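Long-range contacts in glycosyl hydrolase (PDB 7LR7), which binds N-acetyl-D-glucosamine and, as a glycoside hydrolase of subfamily GH5_18, probably cleaves a glycosidic bond during the breakdown of N-glycans: residues 194-199 and 222-227; 226-231 and 270-275; 242-247 and 289-294. All coordinates share one frame; numbering follows the deposited sequence.

Contact 1 of 3, residues 194-199 and 222-227; sequences LHAEYD and AVHSWV. With NAG (2-acetamido-2-deoxy-beta-D-glucopyranose), chain B.
Leu194 and Ala196 meet Ala222 and His224 in a buried, water-bridged seam between two neighbouring parallel strands of the barrel, 194-196 and 221-225. Their axes run 6.7 Å apart at 23°, and no direct hydrogen bond crosses. Instead, one water joins His195 O to Ala222 N, a second joins Glu197 N to Ala222 O, and a third joins Glu197 O to His224 N. Beside this row of waters the side chains pack tightly: Leu194 CD1 presses on Ala222 CB at 3.5 Å, and Ala196 CB lies 3.6 Å from the same methyl. Ala196 CB also touches His224 NE2, at 3.6 Å, while that imidazole is held at both nitrogens, ND1 by Glu153 and NE2 by Gln267. Glu153 also bonds the sugar, consistent with a second-shell role for His224. Towards the ligand, a water bonded to His224 O contacts NAG O6 at 2.6 Å. Trp226, its CG beside the backbone N (chi1 -73°), brings CD1 to 3.1 Å from NAG O6 and gives its NE1 proton to Glu268. Replacing Trp226 with an alanine would probably leave Glu268 without its indole mate and the C6-O6 arm of the sugar without this wall. Solvated closure between the fifth and sixth strands, leading up to a sugar site, fits the (beta/alpha)8 barrel of GH5 enzymes.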
loop_
_atom_site.group_PDB
_atom_site.type_symbol
_atom_site.label_atom_id
_atom_site.label_comp_id
_atom_site.label_asym_id
_atom_site.label_seq_id
_atom_site.Cartn_x
_atom_site.Cartn_y
_atom_site.Cartn_z
ATOM N N LEU A 194 -23.452 -1.570 9.536
ATOM C CA LEU A 194 -23.376 -3.019 9.485
ATOM C C LEU A 194 -21.947 -3.436 9.134
ATOM O O LEU A 194 -21.052 -2.599 8.956
ATOM C CB LEU A 194 -24.397 -3.566 8.474
ATOM C CG LEU A 194 -24.007 -3.347 7.014
ATOM C CD1 LEU A 194 -24.556 -4.479 6.149
ATOM C CD2 LEU A 194 -24.509 -1.979 6.509
ATOM N N HIS A 195 -21.737 -4.751 9.043
ATOM C CA HIS A 195 -20.514 -5.311 8.473
ATOM C C HIS A 195 -20.895 -6.388 7.464
ATOM O O HIS A 195 -22.003 -6.937 7.502
ATOM C CB HIS A 195 -19.601 -5.905 9.540
ATOM C CG HIS A 195 -20.160 -7.132 10.179
ATOM N ND1 HIS A 195 -19.798 -8.409 9.797
ATOM C CD2 HIS A 195 -21.071 -7.277 11.177
ATOM C CE1 HIS A 195 -20.449 -9.287 10.543
ATOM N NE2 HIS A 195 -21.233 -8.626 11.384
ATOM N N ALA A 196 -19.968 -6.696 6.557
ATOM C CA ALA A 196 -20.264 -7.603 5.445
ATOM C C ALA A 196 -19.085 -8.546 5.236
ATOM O O ALA A 196 -18.002 -8.105 4.828
ATOM C CB ALA A 196 -20.546 -6.819 4.164
ATOM N N GLU A 197 -19.310 -9.841 5.448
ATOM C CA GLU A 197 -18.264 -10.850 5.330
ATOM C C GLU A 197 -18.518 -11.727 4.107
ATOM O O GLU A 197 -19.665 -12.015 3.776
ATOM C CB GLU A 197 -18.191 -11.685 6.618
ATOM C CG GLU A 197 -18.179 -10.808 7.931
ATOM C CD GLU A 197 -17.184 -9.647 7.862
ATOM O OE1 GLU A 197 -17.445 -8.572 8.452
ATOM O OE2 GLU A 197 -16.126 -9.808 7.226
ATOM N N TYR A 198 -17.451 -12.148 3.428
ATOM C CA TYR A 198 -17.670 -13.038 2.292
ATOM C C TYR A 198 -18.000 -14.443 2.800
ATOM O O TYR A 198 -17.922 -14.725 4.000
ATOM C CB TYR A 198 -16.466 -13.011 1.340
ATOM C CG TYR A 198 -15.377 -14.044 1.576
ATOM C CD1 TYR A 198 -15.272 -15.158 0.763
ATOM C CD2 TYR A 198 -14.425 -13.875 2.583
ATOM C CE1 TYR A 198 -14.264 -16.098 0.940
ATOM C CE2 TYR A 198 -13.399 -14.819 2.769
ATOM C CZ TYR A 198 -13.333 -15.926 1.937
ATOM O OH TYR A 198 -12.353 -16.891 2.093
ATOM N N ASP A 199 -18.379 -15.335 1.872
ATOM C CA ASP A 199 -19.123 -16.542 2.243
ATOM C C ASP A 199 -18.312 -17.573 3.020
ATOM O O ASP A 199 -18.906 -18.544 3.510
ATOM C CB ASP A 199 -19.760 -17.200 1.013
ATOM C CG ASP A 199 -18.743 -17.702 -0.021
ATOM O OD1 ASP A 199 -17.553 -17.935 0.298
ATOM O OD2 ASP A 199 -19.180 -17.885 -1.183
ATOM N N ALA A 222 -25.574 -8.900 6.103
ATOM C CA ALA A 222 -25.140 -8.684 4.725
ATOM C C ALA A 222 -24.575 -9.976 4.153
ATOM O O ALA A 222 -23.751 -10.633 4.799
ATOM C CB ALA A 222 -24.082 -7.580 4.651
ATOM N N VAL A 223 -25.005 -10.336 2.942
ATOM C CA VAL A 223 -24.504 -11.523 2.261
ATOM C C VAL A 223 -24.036 -11.136 0.860
ATOM O O VAL A 223 -24.633 -10.270 0.211
ATOM C CB VAL A 223 -25.566 -12.645 2.207
ATOM C CG1 VAL A 223 -25.956 -13.080 3.627
ATOM C CG2 VAL A 223 -26.776 -12.207 1.435
ATOM N N HIS A 224 -22.953 -11.774 0.403
ATOM C CA HIS A 224 -22.402 -11.580 -0.937
ATOM C C HIS A 224 -22.487 -12.916 -1.669
ATOM O O HIS A 224 -21.814 -13.879 -1.287
ATOM C CB HIS A 224 -20.954 -11.086 -0.885
ATOM C CG HIS A 224 -20.781 -9.718 -0.284
ATOM N ND1 HIS A 224 -19.555 -9.092 -0.210
ATOM C CD2 HIS A 224 -21.671 -8.859 0.275
ATOM C CE1 HIS A 224 -19.694 -7.909 0.365
ATOM N NE2 HIS A 224 -20.968 -7.741 0.668
ATOM N N SER A 225 -23.289 -12.978 -2.729
ATOM C CA SER A 225 -23.603 -14.241 -3.392
ATOM C C SER A 225 -22.831 -14.352 -4.704
ATOM O O SER A 225 -23.108 -13.608 -5.652
ATOM C CB SER A 225 -25.105 -14.349 -3.648
ATOM O OG SER A 225 -25.392 -15.601 -4.216
ATOM N N TRP A 226 -21.897 -15.310 -4.771
ATOM C CA TRP A 226 -20.985 -15.461 -5.909
ATOM C C TRP A 226 -20.915 -16.918 -6.352
ATOM O O TRP A 226 -20.273 -17.739 -5.690
ATOM C CB TRP A 226 -19.598 -14.928 -5.543
ATOM C CG TRP A 226 -19.624 -13.452 -5.502
ATOM C CD1 TRP A 226 -19.578 -12.654 -4.392
ATOM C CD2 TRP A 226 -19.774 -12.577 -6.622
ATOM N NE1 TRP A 226 -19.636 -11.329 -4.763
ATOM C CE2 TRP A 226 -19.768 -11.256 -6.126
ATOM C CE3 TRP A 226 -19.897 -12.782 -8.001
ATOM C CZ2 TRP A 226 -19.887 -10.148 -6.959
ATOM C CZ3 TRP A 226 -20.028 -11.683 -8.823
ATOM C CH2 TRP A 226 -20.018 -10.382 -8.301
ATOM N N VAL A 227 -21.552 -17.244 -7.486
ATOM C CA VAL A 227 -21.669 -18.643 -7.895
ATOM C C VAL A 227 -20.357 -19.190 -8.467
ATOM O O VAL A 227 -20.283 -20.368 -8.844
ATOM C CB VAL A 227 -22.842 -18.842 -8.885
ATOM C CG1 VAL A 227 -24.151 -18.389 -8.233
ATOM C CG2 VAL A 227 -22.619 -18.109 -10.192
HETATM C C1 NAG B . -13.379 -14.341 -2.987
HETATM C C2 NAG B . -12.351 -13.384 -3.608
HETATM C C3 NAG B . -12.727 -11.917 -3.349
HETATM C C4 NAG B . -14.198 -11.653 -3.650
HETATM C C5 NAG B . -15.057 -12.697 -2.954
HETATM C C6 NAG B . -16.530 -12.562 -3.239
HETATM C C7 NAG B . -9.925 -13.716 -3.824
HETATM C C8 NAG B . -8.670 -14.071 -3.114
HETATM N N2 NAG B . -11.029 -13.676 -3.075
HETATM O O1 NAG B . -13.092 -15.644 -3.384
HETATM O O3 NAG B . -11.916 -11.077 -4.168
HETATM O O4 NAG B . -14.576 -10.356 -3.201
HETATM O O5 NAG B . -14.669 -13.996 -3.413
HETATM O O6 NAG B . -17.269 -13.548 -2.532
HETATM O O7 NAG B . -9.948 -13.489 -5.028
HETATM O O HOH W 1 -23.648 -8.993 8.216
HETATM O O HOH W 2 -21.890 -10.418 6.816
HETATM O O HOH W 3 -21.446 -13.462 2.259
HETATM O O HOH W 4 -21.388 -16.573 -2.091
HETATM O O HOH W 5 -19.105 -14.007 -0.734
#

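Contact 2 of 3, residues 226-231 and 270-275; sequences WVFNGT and GAPAPH. With NAG (2-acetamido-2-deoxy-beta-D-glucopyranose), chain B.
Trp226 and Phe228 pack on Gly270, Pro272 and His275 where two loops of the (beta/alpha)8 barrel meet beside the sugar pocket, the loops that follow strands 221-225 and 264-269. Neither segment is regular helix or strand, and no direct hydrogen bond links them; a water accepting from Val227 N and donating to Gly270 O makes the one polar bridge. Gly270 lies over one face of the Trp226 indole at its benzo rim, with Gly270 CA 3.6 Å from Trp226 CZ3. Gly270 N is over the same face, and this buried N-H has no hydrogen-bond partner in the model. Because Gly270 has no side chain the indole can come this close; a CB there would collide with Trp226 CH2. Pro272 spans the edges of both rings: its CG reaches Phe228 CD2 at 3.7 Å, coming in at the edge of the phenyl ring, and lies 4.2 Å from Trp226 CE3. Its CD meets Val227 CG2 at 4.0 Å. Trp226 CB sits over one face of the Phe228 ring, and the two aromatic planes are only about 20° apart. Another edge of the phenyl is turned to the sugar, with Phe228 CE1 3.7 Å from NAG O5. Beyond Phe228, Asn229 forms an Asx turn that leads into helix 231-235, its OD1 receiving both Thr231 N and Thr231 OG1. His275, following the cis peptide at Pro274, completes the junction with a CH-pi contact: Phe228 CB stands 3.6 Å from the centroid of its imidazole, 16° off the ring normal.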
loop_
_atom_site.group_PDB
_atom_site.type_symbol
_atom_site.label_atom_id
_atom_site.label_comp_id
_atom_site.label_asym_id
_atom_site.label_seq_id
_atom_site.Cartn_x
_atom_site.Cartn_y
_atom_site.Cartn_z
ATOM N N TRP A 226 -21.897 -15.310 -4.771
ATOM C CA TRP A 226 -20.985 -15.461 -5.909
ATOM C C TRP A 226 -20.915 -16.918 -6.352
ATOM O O TRP A 226 -20.273 -17.739 -5.690
ATOM C CB TRP A 226 -19.598 -14.928 -5.543
ATOM C CG TRP A 226 -19.624 -13.452 -5.502
ATOM C CD1 TRP A 226 -19.578 -12.654 -4.392
ATOM C CD2 TRP A 226 -19.774 -12.577 -6.622
ATOM N NE1 TRP A 226 -19.636 -11.329 -4.763
ATOM C CE2 TRP A 226 -19.768 -11.256 -6.126
ATOM C CE3 TRP A 226 -19.897 -12.782 -8.001
ATOM C CZ2 TRP A 226 -19.887 -10.148 -6.959
ATOM C CZ3 TRP A 226 -20.028 -11.683 -8.823
ATOM C CH2 TRP A 226 -20.018 -10.382 -8.301
ATOM N N VAL A 227 -21.552 -17.244 -7.486
ATOM C CA VAL A 227 -21.669 -18.643 -7.895
ATOM C C VAL A 227 -20.357 -19.190 -8.467
ATOM O O VAL A 227 -20.283 -20.368 -8.844
ATOM C CB VAL A 227 -22.842 -18.842 -8.885
ATOM C CG1 VAL A 227 -24.151 -18.389 -8.233
ATOM C CG2 VAL A 227 -22.619 -18.109 -10.192
ATOM N N PHE A 228 -19.291 -18.379 -8.493
ATOM C CA PHE A 228 -17.992 -18.982 -8.787
ATOM C C PHE A 228 -17.399 -19.726 -7.595
ATOM O O PHE A 228 -16.293 -20.257 -7.712
ATOM C CB PHE A 228 -16.975 -17.939 -9.321
ATOM C CG PHE A 228 -16.713 -16.761 -8.400
ATOM C CD1 PHE A 228 -16.103 -16.926 -7.173
ATOM C CD2 PHE A 228 -17.024 -15.478 -8.807
ATOM C CE1 PHE A 228 -15.854 -15.843 -6.350
ATOM C CE2 PHE A 228 -16.770 -14.391 -7.996
ATOM C CZ PHE A 228 -16.191 -14.572 -6.760
ATOM N N ASN A 229 -18.091 -19.786 -6.459
ATOM C CA ASN A 229 -17.520 -20.390 -5.255
ATOM C C ASN A 229 -17.522 -21.918 -5.282
ATOM O O ASN A 229 -17.299 -22.535 -4.235
ATOM C CB ASN A 229 -18.274 -19.906 -4.011
ATOM C CG ASN A 229 -19.760 -20.231 -4.066
ATOM O OD1 ASN A 229 -20.229 -20.874 -5.008
ATOM N ND2 ASN A 229 -20.508 -19.795 -3.053
ATOM N N GLY A 230 -17.756 -22.539 -6.436
ATOM C CA GLY A 230 -17.953 -23.977 -6.533
ATOM C C GLY A 230 -19.348 -24.379 -6.975
ATOM O O GLY A 230 -19.535 -25.508 -7.461
ATOM N N THR A 231 -20.332 -23.487 -6.820
ATOM C CA THR A 231 -21.720 -23.800 -7.146
ATOM C C THR A 231 -21.899 -24.033 -8.638
ATOM O O THR A 231 -22.386 -25.087 -9.063
ATOM C CB THR A 231 -22.635 -22.660 -6.680
ATOM O OG1 THR A 231 -22.537 -22.518 -5.265
ATOM C CG2 THR A 231 -24.087 -22.946 -7.045
ATOM N N GLY A 270 -23.719 -10.937 -8.590
ATOM C CA GLY A 270 -23.285 -10.636 -9.942
ATOM C C GLY A 270 -23.242 -11.887 -10.790
ATOM O O GLY A 270 -23.468 -13.000 -10.309
ATOM N N ALA A 271 -22.941 -11.693 -12.076
ATOM C CA ALA A 271 -22.909 -12.782 -13.051
ATOM C C ALA A 271 -21.481 -12.979 -13.562
ATOM O O ALA A 271 -21.070 -12.342 -14.550
ATOM C CB ALA A 271 -23.867 -12.488 -14.208
ATOM N N PRO A 272 -20.682 -13.856 -12.938
ATOM C CA PRO A 272 -19.265 -13.943 -13.308
ATOM C C PRO A 272 -18.999 -14.900 -14.458
ATOM O O PRO A 272 -19.271 -16.104 -14.360
ATOM C CB PRO A 272 -18.603 -14.429 -12.012
ATOM C CG PRO A 272 -19.653 -15.279 -11.364
ATOM C CD PRO A 272 -21.017 -14.780 -11.840
ATOM N N ALA A 273 -18.455 -14.379 -15.544
ATOM C CA ALA A 273 -18.015 -15.280 -16.596
ATOM C C ALA A 273 -16.673 -15.909 -16.218
ATOM O O ALA A 273 -15.883 -15.302 -15.489
ATOM C CB ALA A 273 -17.892 -14.534 -17.923
ATOM N N PRO A 274 -16.383 -17.136 -16.692
ATOM C CA PRO A 274 -17.152 -18.004 -17.593
ATOM C C PRO A 274 -18.301 -18.778 -16.925
ATOM O O PRO A 274 -19.155 -19.300 -17.638
ATOM C CB PRO A 274 -16.096 -18.995 -18.112
ATOM C CG PRO A 274 -14.790 -18.590 -17.467
ATOM C CD PRO A 274 -15.127 -17.778 -16.281
ATOM N N HIS A 275 -18.307 -18.848 -15.590
ATOM C CA HIS A 275 -19.333 -19.601 -14.868
ATOM C C HIS A 275 -20.734 -19.196 -15.299
ATOM O O HIS A 275 -21.643 -20.032 -15.366
ATOM C CB HIS A 275 -19.167 -19.389 -13.361
ATOM C CG HIS A 275 -17.742 -19.391 -12.915
ATOM N ND1 HIS A 275 -16.964 -18.252 -12.905
ATOM C CD2 HIS A 275 -16.946 -20.398 -12.485
ATOM C CE1 HIS A 275 -15.752 -18.556 -12.478
ATOM N NE2 HIS A 275 -15.714 -19.852 -12.219
HETATM C C1 NAG B . -13.379 -14.341 -2.987
HETATM C C2 NAG B . -12.351 -13.384 -3.608
HETATM C C3 NAG B . -12.727 -11.917 -3.349
HETATM C C4 NAG B . -14.198 -11.653 -3.650
HETATM C C5 NAG B . -15.057 -12.697 -2.954
HETATM C C6 NAG B . -16.530 -12.562 -3.239
HETATM C C7 NAG B . -9.925 -13.716 -3.824
HETATM C C8 NAG B . -8.670 -14.071 -3.114
HETATM N N2 NAG B . -11.029 -13.676 -3.075
HETATM O O1 NAG B . -13.092 -15.644 -3.384
HETATM O O3 NAG B . -11.916 -11.077 -4.168
HETATM O O4 NAG B . -14.576 -10.356 -3.201
HETATM O O5 NAG B . -14.669 -13.996 -3.413
HETATM O O6 NAG B . -17.269 -13.548 -2.532
HETATM O O7 NAG B . -9.948 -13.489 -5.028
HETATM O O HOH W 6 -23.310 -14.803 -8.080
#

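Contact 3 of 3, residues 242-247 and 289-294; sequences TAQHAA and IDAVLD
Gln244 lays its amide against the methyl of Ala291, a small-residue contact between helix 240-254 and the C-terminal end of helix 281-292, neighbouring helices on the outside of the barrel. Ala291 CB is almost equally far from the three amide atoms, 3.6 Å from both Gln244 OE1 and Gln244 NE2, so the methyl sits above the flat group and not against one end of it. A bend at chi2 (-81°) folds the glutamine chain over to the other helix in this way. The same bend also brings Gln244 OE1 to a water at 2.9 Å, from which it accepts, and that water also donates to Ala291 O. One turn further on, Ala247 comes in beside the backbone of the second helix. Its CB lies 3.5 Å from Ala291 O and 3.8 Å from Val292 CA, and the CA atoms of Ala247 and Val292 are just 4.1 Å apart. Val292 points one branch at the backbone of helix 240-254: CG2, anti to its own N, meets Ala247 N at 3.9 Å and reaches Ala246 CB at 4.3 Å. It does so at a kink, where the N atoms of Ala246 and Ala247 make no bond to the preceding turn. On its far side the second helix packs through Ile289 on helix 334-348. With alanines supplying most of the surface, the backbones themselves can approach, and the chemistry is mainly methyl packing, with a single water joining an amide oxygen to a carbonyl near the helix end.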
loop_
_atom_site.group_PDB
_atom_site.type_symbol
_atom_site.label_atom_id
_atom_site.label_comp_id
_atom_site.label_asym_id
_atom_site.label_seq_id
_atom_site.Cartn_x
_atom_site.Cartn_y
_atom_site.Cartn_z
ATOM N N THR A 242 -27.463 -22.999 -8.899
ATOM C CA THR A 242 -26.870 -21.750 -9.362
ATOM C C THR A 242 -27.877 -20.607 -9.310
ATOM O O THR A 242 -27.555 -19.508 -8.847
ATOM C CB THR A 242 -26.322 -21.922 -10.777
ATOM O OG1 THR A 242 -25.134 -22.717 -10.721
ATOM C CG2 THR A 242 -25.999 -20.577 -11.395
ATOM N N ALA A 243 -29.104 -20.845 -9.777
ATOM C CA ALA A 243 -30.087 -19.769 -9.789
ATOM C C ALA A 243 -30.505 -19.383 -8.380
ATOM O O ALA A 243 -30.832 -18.217 -8.128
ATOM C CB ALA A 243 -31.320 -20.173 -10.604
ATOM N N GLN A 244 -30.521 -20.345 -7.463
ATOM C CA GLN A 244 -31.062 -20.137 -6.127
ATOM C C GLN A 244 -30.001 -19.779 -5.110
ATOM O O GLN A 244 -30.324 -19.682 -3.924
ATOM C CB GLN A 244 -31.796 -21.391 -5.633
ATOM C CG GLN A 244 -33.020 -21.763 -6.439
ATOM C CD GLN A 244 -34.251 -20.957 -6.078
ATOM O OE1 GLN A 244 -34.373 -20.418 -4.969
ATOM N NE2 GLN A 244 -35.174 -20.867 -7.019
ATOM N N HIS A 245 -28.742 -19.598 -5.533
ATOM C CA HIS A 245 -27.674 -19.486 -4.550
ATOM C C HIS A 245 -27.861 -18.266 -3.664
ATOM O O HIS A 245 -27.595 -18.327 -2.456
ATOM C CB HIS A 245 -26.306 -19.442 -5.221
ATOM C CG HIS A 245 -25.176 -19.460 -4.242
ATOM N ND1 HIS A 245 -24.772 -18.334 -3.561
ATOM C CD2 HIS A 245 -24.381 -20.470 -3.810
ATOM C CE1 HIS A 245 -23.780 -18.647 -2.745
ATOM N NE2 HIS A 245 -23.520 -19.935 -2.878
ATOM N N ALA A 246 -28.312 -17.148 -4.241
ATOM C CA ALA A 246 -28.557 -15.964 -3.421
ATOM C C ALA A 246 -29.693 -16.208 -2.432
ATOM O O ALA A 246 -29.565 -15.900 -1.242
ATOM C CB ALA A 246 -28.861 -14.763 -4.309
ATOM N N ALA A 247 -30.805 -16.778 -2.899
ATOM C CA ALA A 247 -31.902 -17.092 -1.991
ATOM C C ALA A 247 -31.433 -17.998 -0.862
ATOM O O ALA A 247 -31.824 -17.814 0.299
ATOM C CB ALA A 247 -33.055 -17.742 -2.764
ATOM N N ILE A 289 -32.765 -12.784 -9.136
ATOM C CA ILE A 289 -33.546 -11.757 -8.456
ATOM C C ILE A 289 -34.923 -12.299 -8.094
ATOM O O ILE A 289 -35.384 -12.153 -6.952
ATOM C CB ILE A 289 -33.644 -10.493 -9.331
ATOM C CG1 ILE A 289 -32.276 -9.814 -9.444
ATOM C CG2 ILE A 289 -34.670 -9.521 -8.770
ATOM C CD1 ILE A 289 -32.205 -8.787 -10.576
ATOM N N ASP A 290 -35.606 -12.932 -9.060
ATOM C CA ASP A 290 -36.898 -13.549 -8.764
ATOM C C ASP A 290 -36.792 -14.518 -7.588
ATOM O O ASP A 290 -37.619 -14.485 -6.669
ATOM C CB ASP A 290 -37.454 -14.269 -10.000
ATOM C CG ASP A 290 -38.112 -13.314 -10.998
ATOM O OD1 ASP A 290 -38.427 -12.171 -10.607
ATOM O OD2 ASP A 290 -38.319 -13.707 -12.174
ATOM N N ALA A 291 -35.752 -15.359 -7.578
ATOM C CA ALA A 291 -35.622 -16.382 -6.546
ATOM C C ALA A 291 -35.374 -15.770 -5.167
ATOM O O ALA A 291 -35.937 -16.233 -4.165
ATOM C CB ALA A 291 -34.493 -17.348 -6.907
ATOM N N VAL A 292 -34.510 -14.756 -5.080
ATOM C CA VAL A 292 -34.193 -14.219 -3.762
ATOM C C VAL A 292 -35.346 -13.381 -3.237
ATOM O O VAL A 292 -35.611 -13.367 -2.031
ATOM C CB VAL A 292 -32.874 -13.427 -3.792
ATOM C CG1 VAL A 292 -33.050 -12.073 -4.463
ATOM C CG2 VAL A 292 -32.340 -13.258 -2.366
ATOM N N LEU A 293 -36.065 -12.695 -4.117
ATOM C CA LEU A 293 -37.204 -11.884 -3.714
ATOM C C LEU A 293 -38.435 -12.711 -3.378
ATOM O O LEU A 293 -39.457 -12.139 -2.974
ATOM C CB LEU A 293 -37.537 -10.878 -4.816
ATOM C CG LEU A 293 -36.455 -9.807 -4.979
ATOM C CD1 LEU A 293 -36.901 -8.758 -5.974
ATOM C CD2 LEU A 293 -36.129 -9.171 -3.622
ATOM N N ASP A 294 -38.378 -14.030 -3.554
ATOM C CA ASP A 294 -39.365 -14.908 -2.944
ATOM C C ASP A 294 -39.022 -15.230 -1.493
ATOM O O ASP A 294 -39.653 -16.111 -0.894
ATOM C CB ASP A 294 -39.513 -16.197 -3.765
ATOM C CG ASP A 294 -40.759 -16.991 -3.382
ATOM O OD1 ASP A 294 -41.844 -16.380 -3.240
ATOM O OD2 ASP A 294 -40.660 -18.221 -3.195
HETATM O O HOH W 7 -36.518 -18.765 -4.023
#

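Overall arrangement
Contact 1 lies nearest the middle of the chain and is wholly buried, whereas contacts 2 and 3, each with its centre about 15 Å from that of the chain, are partly buried. Contacts 1 and 2 share Trp226 and Val227 and both border the bound sugar; a probable hydrogen bond from Asn229 to Asp199 joins them again. Contact 3 stands apart from the annotated sites, yet His245 ties it to both others, bonding to Ser225 and packing on Asn229 and Thr231. The chemistry changes accordingly: several waters in the strand seam, aromatic and proline packing in the loops, and small aliphatic groups between the outer helices.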